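PDB 3CDL: transcriptional regulator AefR from Pseudomonas syringae pv. tomato, which probably binds DNA at regulatory sequences and controls transcription as a member of the TetR family. Local coordinates for residues F22-M32 against V46-F57. Sequence-based numbering, arbitrary orientation.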
ATOM      1  N   PHE B  22      19.677   5.651   3.819  1.00 48.99           N
ATOM      2  CA  PHE B  22      18.352   6.275   3.760  1.00 49.33           C
ATOM      3  C   PHE B  22      17.395   5.525   4.685  1.00 49.98           C
ATOM      4  O   PHE B  22      16.404   6.082   5.162  1.00 49.84           O
ATOM      5  CB  PHE B  22      17.750   6.268   2.349  1.00 48.86           C
ATOM      6  CG  PHE B  22      18.510   7.068   1.343  1.00 47.93           C
ATOM      7  CD1 PHE B  22      18.560   6.653   0.018  1.00 46.84           C
ATOM      8  CD2 PHE B  22      19.165   8.239   1.696  1.00 47.36           C
ATOM      9  CE1 PHE B  22      19.275   7.391  -0.940  1.00 47.55           C
ATOM     10  CE2 PHE B  22      19.883   8.984   0.738  1.00 46.88           C
ATOM     11  CZ  PHE B  22      19.941   8.558  -0.578  1.00 46.50           C
ATOM     12  N   GLY B  23      17.686   4.249   4.906  1.00 50.47           N
ATOM     13  CA  GLY B  23      16.911   3.461   5.832  1.00 51.49           C
ATOM     14  C   GLY B  23      17.261   3.864   7.248  1.00 52.22           C
ATOM     15  O   GLY B  23      16.422   3.818   8.141  1.00 52.57           O
ATOM     16  N   ASP B  24      18.509   4.264   7.458  1.00 52.78           N
ATOM     17  CA  ASP B  24      18.988   4.559   8.801  1.00 53.29           C
ATOM     18  C   ASP B  24      18.637   5.973   9.206  1.00 52.84           C
ATOM     19  O   ASP B  24      17.902   6.183  10.166  1.00 52.74           O
ATOM     20  CB  ASP B  24      20.505   4.326   8.904  1.00 53.68           C
ATOM     21  CG  ASP B  24      20.890   2.853   8.745  1.00 55.73           C
ATOM     22  OD1 ASP B  24      19.970   2.011   8.608  1.00 57.24           O
ATOM     23  OD2 ASP B  24      22.110   2.534   8.760  1.00 57.34           O
ATOM     24  N   ARG B  25      19.168   6.935   8.457  1.00 52.55           N
ATOM     25  CA  ARG B  25      19.060   8.347   8.804  1.00 52.35           C
ATOM     26  C   ARG B  25      17.760   8.949   8.266  1.00 51.82           C
ATOM     27  O   ARG B  25      17.231   9.910   8.823  1.00 51.76           O
ATOM     28  CB  ARG B  25      20.259   9.132   8.244  1.00 52.28           C
ATOM     29  CG  ARG B  25      21.621   8.464   8.374  1.00 53.36           C
ATOM     30  CD  ARG B  25      22.291   8.757   9.717  1.00 54.57           C
ATOM     31  NE  ARG B  25      23.663   8.246   9.750  1.00 56.06           N
ATOM     32  CZ  ARG B  25      24.589   8.611  10.642  1.00 56.78           C
ATOM     33  NH1 ARG B  25      24.311   9.505  11.608  1.00 56.20           N
ATOM     34  NH2 ARG B  25      25.810   8.084  10.565  1.00 57.35           N
ATOM     35  N   GLY B  26      17.251   8.375   7.183  1.00 51.27           N
ATOM     36  CA  GLY B  26      16.192   9.013   6.409  1.00 50.62           C
ATOM     37  C   GLY B  26      16.824   9.584   5.160  1.00 50.29           C
ATOM     38  O   GLY B  26      18.042   9.736   5.091  1.00 50.25           O
ATOM     39  N   PHE B  27      16.000   9.909   4.177  1.00 49.91           N
ATOM     40  CA  PHE B  27      16.489  10.343   2.878  1.00 49.76           C
ATOM     41  C   PHE B  27      17.153  11.735   2.861  1.00 49.85           C
ATOM     42  O   PHE B  27      18.301  11.868   2.425  1.00 49.49           O
ATOM     43  CB  PHE B  27      15.366  10.266   1.825  1.00 49.75           C
ATOM     44  CG  PHE B  27      15.794  10.743   0.475  1.00 49.56           C
ATOM     45  CD1 PHE B  27      16.493   9.888  -0.388  1.00 50.24           C
ATOM     46  CD2 PHE B  27      15.554  12.048   0.083  1.00 47.97           C
ATOM     47  CE1 PHE B  27      16.927  10.322  -1.631  1.00 50.44           C
ATOM     48  CE2 PHE B  27      15.991  12.499  -1.151  1.00 49.99           C
ATOM     49  CZ  PHE B  27      16.672  11.634  -2.018  1.00 50.36           C
ATOM     50  N   GLU B  28      16.418  12.762   3.301  1.00 50.18           N
ATOM     51  CA  GLU B  28      16.849  14.170   3.176  1.00 50.26           C
ATOM     52  C   GLU B  28      18.022  14.558   4.061  1.00 50.03           C
ATOM     53  O   GLU B  28      18.856  15.359   3.645  1.00 50.29           O
ATOM     54  CB  GLU B  28      15.680  15.152   3.373  1.00 50.61           C
ATOM     55  CG  GLU B  28      14.972  15.622   2.058  1.00 52.97           C
ATOM     56  CD  GLU B  28      15.747  16.732   1.273  1.00 55.94           C
ATOM     57  OE1 GLU B  28      16.994  16.652   1.140  1.00 56.40           O
ATOM     58  OE2 GLU B  28      15.101  17.686   0.769  1.00 56.78           O
ATOM     59  N   ILE B  29      18.095  13.999   5.269  1.00 49.80           N
ATOM     60  CA  ILE B  29      19.244  14.254   6.150  1.00 49.83           C
ATOM     61  C   ILE B  29      20.518  13.461   5.780  1.00 49.84           C
ATOM     62  O   ILE B  29      21.601  13.769   6.285  1.00 49.60           O
ATOM     63  CB  ILE B  29      18.926  14.056   7.669  1.00 49.85           C
ATOM     64  CG1 ILE B  29      19.154  12.598   8.099  1.00 49.50           C
ATOM     65  CG2 ILE B  29      17.534  14.592   8.026  1.00 49.47           C
ATOM     66  CD1 ILE B  29      19.326  12.413   9.604  1.00 49.93           C
ATOM     67  N   THR B  30      20.385  12.453   4.916  1.00 49.77           N
ATOM     68  CA  THR B  30      21.522  11.632   4.486  1.00 49.76           C
ATOM     69  C   THR B  30      22.306  12.328   3.387  1.00 49.68           C
ATOM     70  O   THR B  30      21.742  12.737   2.378  1.00 50.08           O
ATOM     71  CB  THR B  30      21.054  10.280   3.952  1.00 49.65           C
ATOM     72  OG1 THR B  30      20.266   9.628   4.949  1.00 49.65           O
ATOM     73  CG2 THR B  30      22.250   9.396   3.600  1.00 50.39           C
ATOM     74  N   SER B  31      23.609  12.447   3.582  1.00 49.74           N
ATOM     75  CA  SER B  31      24.474  13.117   2.622  1.00 49.75           C
ATOM     76  C   SER B  31      25.319  12.148   1.785  1.00 49.66           C
ATOM     77  O   SER B  31      25.583  11.005   2.187  1.00 49.00           O
ATOM     78  CB  SER B  31      25.390  14.079   3.358  1.00 49.88           C
ATOM     79  OG  SER B  31      26.199  13.362   4.267  1.00 50.46           O
HETATM   80  N   MSE B  32      25.746  12.645   0.624  1.00 49.83           N
HETATM   81  CA  MSE B  32      26.553  11.893  -0.332  1.00 50.07           C
HETATM   82  C   MSE B  32      27.850  11.384   0.278  1.00 49.87           C
HETATM   83  O   MSE B  32      28.301  10.286  -0.052  1.00 49.96           O
HETATM   84  CB  MSE B  32      26.860  12.742  -1.566  1.00 50.47           C
HETATM   85  CG  MSE B  32      25.642  13.172  -2.354  1.00 52.46           C
HETATM   86 SE   MSE B  32      24.628  11.662  -3.060  0.85 59.76          SE
HETATM   87  CE  MSE B  32      25.615  11.379  -4.725  1.00 57.18           C
ATOM     88  N   VAL B  46      31.605   8.444  -5.942  1.00 45.05           N
ATOM     89  CA  VAL B  46      30.168   8.563  -5.716  1.00 44.87           C
ATOM     90  C   VAL B  46      29.528   9.581  -6.665  1.00 45.02           C
ATOM     91  O   VAL B  46      28.490   9.293  -7.257  1.00 44.87           O
ATOM     92  CB  VAL B  46      29.841   8.922  -4.231  1.00 45.01           C
ATOM     93  CG1 VAL B  46      28.412   9.433  -4.081  1.00 44.30           C
ATOM     94  CG2 VAL B  46      30.052   7.715  -3.338  1.00 44.80           C
ATOM     95  N   TYR B  47      30.140  10.760  -6.812  1.00 45.04           N
ATOM     96  CA  TYR B  47      29.568  11.799  -7.676  1.00 45.35           C
ATOM     97  C   TYR B  47      29.645  11.445  -9.160  1.00 45.44           C
ATOM     98  O   TYR B  47      28.797  11.873  -9.953  1.00 45.12           O
ATOM     99  CB  TYR B  47      30.178  13.182  -7.396  1.00 45.80           C
ATOM    100  CG  TYR B  47      29.668  13.831  -6.119  1.00 46.14           C
ATOM    101  CD1 TYR B  47      28.349  14.261  -6.011  1.00 46.34           C
ATOM    102  CD2 TYR B  47      30.509  14.017  -5.019  1.00 47.56           C
ATOM    103  CE1 TYR B  47      27.873  14.853  -4.832  1.00 46.41           C
ATOM    104  CE2 TYR B  47      30.044  14.610  -3.836  1.00 47.35           C
ATOM    105  CZ  TYR B  47      28.723  15.021  -3.758  1.00 46.54           C
ATOM    106  OH  TYR B  47      28.259  15.604  -2.611  1.00 46.84           O
ATOM    107  N   ASN B  48      30.670  10.664  -9.515  1.00 45.86           N
ATOM    108  CA  ASN B  48      30.846  10.113 -10.855  1.00 45.94           C
ATOM    109  C   ASN B  48      29.621   9.315 -11.284  1.00 45.99           C
ATOM    110  O   ASN B  48      29.047   9.563 -12.344  1.00 46.09           O
ATOM    111  CB  ASN B  48      32.094   9.220 -10.913  1.00 46.04           C
ATOM    112  CG  ASN B  48      33.403  10.004 -10.780  1.00 46.63           C
ATOM    113  OD1 ASN B  48      33.504  11.174 -11.183  1.00 46.23           O
ATOM    114  ND2 ASN B  48      34.423   9.343 -10.229  1.00 46.65           N
ATOM    115  N   HIS B  49      29.212   8.368 -10.449  1.00 46.14           N
ATOM    116  CA  HIS B  49      28.031   7.563 -10.736  1.00 46.37           C
ATOM    117  C   HIS B  49      26.728   8.348 -10.607  1.00 46.45           C
ATOM    118  O   HIS B  49      25.883   8.292 -11.498  1.00 46.90           O
ATOM    119  CB  HIS B  49      28.026   6.284  -9.899  1.00 46.39           C
ATOM    120  CG  HIS B  49      28.952   5.225 -10.428  1.00 47.55           C
ATOM    121  ND1 HIS B  49      29.688   4.396  -9.608  1.00 48.28           N
ATOM    122  CD2 HIS B  49      29.274   4.874 -11.700  1.00 48.01           C
ATOM    123  CE1 HIS B  49      30.418   3.576 -10.350  1.00 48.28           C
ATOM    124  NE2 HIS B  49      30.187   3.848 -11.623  1.00 47.69           N
ATOM    125  N   PHE B  50      26.583   9.104  -9.516  1.00 46.41           N
ATOM    126  CA  PHE B  50      25.386   9.910  -9.271  1.00 45.97           C
ATOM    127  C   PHE B  50      25.764  11.314  -8.861  1.00 45.75           C
ATOM    128  O   PHE B  50      26.256  11.512  -7.743  1.00 45.91           O
ATOM    129  CB  PHE B  50      24.533   9.283  -8.173  1.00 46.10           C
ATOM    130  CG  PHE B  50      24.222   7.837  -8.410  1.00 46.65           C
ATOM    131  CD1 PHE B  50      23.140   7.468  -9.218  1.00 46.69           C
ATOM    132  CD2 PHE B  50      25.016   6.842  -7.846  1.00 45.96           C
ATOM    133  CE1 PHE B  50      22.843   6.130  -9.452  1.00 45.60           C
ATOM    134  CE2 PHE B  50      24.732   5.502  -8.075  1.00 46.38           C
ATOM    135  CZ  PHE B  50      23.643   5.145  -8.885  1.00 46.44           C
ATOM    136  N   PRO B  51      25.523  12.301  -9.749  1.00 45.36           N
ATOM    137  CA  PRO B  51      25.890  13.702  -9.485  1.00 45.15           C
ATOM    138  C   PRO B  51      25.065  14.375  -8.377  1.00 44.88           C
ATOM    139  O   PRO B  51      25.396  15.474  -7.954  1.00 44.58           O
ATOM    140  CB  PRO B  51      25.650  14.400 -10.838  1.00 44.99           C
ATOM    141  CG  PRO B  51      25.450  13.307 -11.828  1.00 44.82           C
ATOM    142  CD  PRO B  51      24.887  12.154 -11.066  1.00 45.04           C
ATOM    143  N   SER B  52      24.009  13.709  -7.914  1.00 45.05           N
ATOM    144  CA  SER B  52      23.144  14.235  -6.851  1.00 45.24           C
ATOM    145  C   SER B  52      22.188  13.165  -6.342  1.00 45.46           C
ATOM    146  O   SER B  52      21.941  12.175  -7.028  1.00 45.61           O
ATOM    147  CB  SER B  52      22.344  15.445  -7.338  1.00 44.59           C
ATOM    148  OG  SER B  52      21.517  15.101  -8.425  1.00 43.66           O
ATOM    149  N   LYS B  53      21.655  13.381  -5.142  1.00 45.88           N
ATOM    150  CA  LYS B  53      20.593  12.534  -4.568  1.00 46.64           C
ATOM    151  C   LYS B  53      19.336  12.365  -5.461  1.00 46.66           C
ATOM    152  O   LYS B  53      18.783  11.261  -5.533  1.00 46.69           O
ATOM    153  CB  LYS B  53      20.202  13.038  -3.175  1.00 46.62           C
ATOM    154  CG  LYS B  53      21.357  13.047  -2.176  1.00 47.63           C
ATOM    155  CD  LYS B  53      21.024  13.869  -0.930  1.00 48.24           C
ATOM    156  CE  LYS B  53      19.833  13.296  -0.202  1.00 47.88           C
ATOM    157  NZ  LYS B  53      19.630  13.962   1.102  1.00 49.31           N
ATOM    158  N   GLU B  54      18.905  13.441  -6.136  1.00 46.55           N
ATOM    159  CA  GLU B  54      17.907  13.356  -7.222  1.00 46.62           C
ATOM    160  C   GLU B  54      18.245  12.247  -8.227  1.00 46.19           C
ATOM    161  O   GLU B  54      17.433  11.356  -8.469  1.00 46.07           O
ATOM    162  CB  GLU B  54      17.781  14.686  -7.988  1.00 46.52           C
ATOM    163  CG  GLU B  54      16.800  15.711  -7.400  1.00 47.38           C
ATOM    164  CD  GLU B  54      16.135  16.607  -8.466  1.00 47.94           C
ATOM    165  OE1 GLU B  54      15.812  16.084  -9.564  1.00 50.29           O
ATOM    166  OE2 GLU B  54      15.917  17.825  -8.201  1.00 48.12           O
ATOM    167  N   GLU B  55      19.447  12.309  -8.807  1.00 45.88           N
ATOM    168  CA  GLU B  55      19.875  11.348  -9.827  1.00 45.45           C
ATOM    169  C   GLU B  55      19.983   9.940  -9.241  1.00 44.83           C
ATOM    170  O   GLU B  55      19.856   8.947  -9.957  1.00 44.96           O
ATOM    171  CB  GLU B  55      21.201  11.784 -10.460  1.00 45.45           C
ATOM    172  CG  GLU B  55      21.263  11.644 -11.992  1.00 47.17           C
ATOM    173  CD  GLU B  55      22.142  10.472 -12.495  1.00 48.88           C
ATOM    174  OE1 GLU B  55      22.208   9.415 -11.829  1.00 50.75           O
ATOM    175  OE2 GLU B  55      22.773  10.608 -13.574  1.00 48.02           O
ATOM    176  N   LEU B  56      20.202   9.861  -7.934  1.00 44.16           N
ATOM    177  CA  LEU B  56      20.305   8.583  -7.243  1.00 43.38           C
ATOM    178  C   LEU B  56      18.916   8.045  -6.913  1.00 43.37           C
ATOM    179  O   LEU B  56      18.624   6.849  -7.112  1.00 43.18           O
ATOM    180  CB  LEU B  56      21.161   8.751  -5.979  1.00 43.73           C
ATOM    181  CG  LEU B  56      21.212   7.663  -4.898  1.00 43.25           C
ATOM    182  CD1 LEU B  56      21.797   6.320  -5.412  1.00 42.99           C
ATOM    183  CD2 LEU B  56      22.007   8.200  -3.731  1.00 42.63           C
ATOM    184  N   PHE B  57      18.063   8.938  -6.405  1.00 42.70           N
ATOM    185  CA  PHE B  57      16.654   8.631  -6.209  1.00 42.09           C
ATOM    186  C   PHE B  57      15.984   8.215  -7.518  1.00 42.13           C
ATOM    187  O   PHE B  57      15.151   7.308  -7.522  1.00 41.81           O
ATOM    188  CB  PHE B  57      15.908   9.819  -5.598  1.00 41.56           C
ATOM    189  CG  PHE B  57      14.466   9.527  -5.300  1.00 40.68           C
ATOM    190  CD1 PHE B  57      14.112   8.813  -4.160  1.00 38.18           C
ATOM    191  CD2 PHE B  57      13.471   9.951  -6.161  1.00 39.77           C
ATOM    192  CE1 PHE B  57      12.821   8.531  -3.887  1.00 38.52           C
ATOM    193  CE2 PHE B  57      12.157   9.669  -5.902  1.00 40.60           C
ATOM    194  CZ  PHE B  57      11.825   8.947  -4.761  1.00 41.53           C
TER
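Lys53 reaches from the first turn of helix 53-64 into the turn at 27-30, where its NZ, a little out of each carbonyl plane, donates to two backbone carbonyls, Phe27 O and Thr30 O, each 2.8 Å from NZ. Glu28 OE1 adds a long salt bridge, 3.8 Å from Lys53 NZ. The lysine chain is extended except for a bend at chi3 (61°), which carries CE and NZ across one face of the Phe27 ring; NZ lies 4.8 Å from the ring centroid, a cation-pi contact, and CE makes a CH-pi contact there. Phe57, one helical turn on, directs its edge at the other face of Phe27 in a T-shaped pair with planes at 68°.

Selenomethionine Met32 runs past Lys53 in the opposite direction, its SE 3.7 Å from Lys53 CG. It is a knob in the hole formed by Val46, Tyr47, Lys53 and Leu56. Bends at chi2 and chi3 turn its methyl inward, with Met32 CE 3.5 Å from Val46 CG1, while CB and CG lie against the phenol end of Tyr47. In the N-terminal DNA-binding domain of a TetR-family regulator, Met32 opens the first helix of the predicted helix-turn-helix, Val46 and Tyr47 lie in its second, and Lys53 begins the helix that follows.

Farther in, Leu56 CD2 meets the edge of the Phe22 ring, CZ being 3.8 Å away, and Ile35 touches both residues. Phe27 CD1 sits over the centre of a Phe22 face. Arg119 and Ala112, from helices 117-125 and 100-114, pack on Phe27 and Phe57, joining this domain to the C-terminal one.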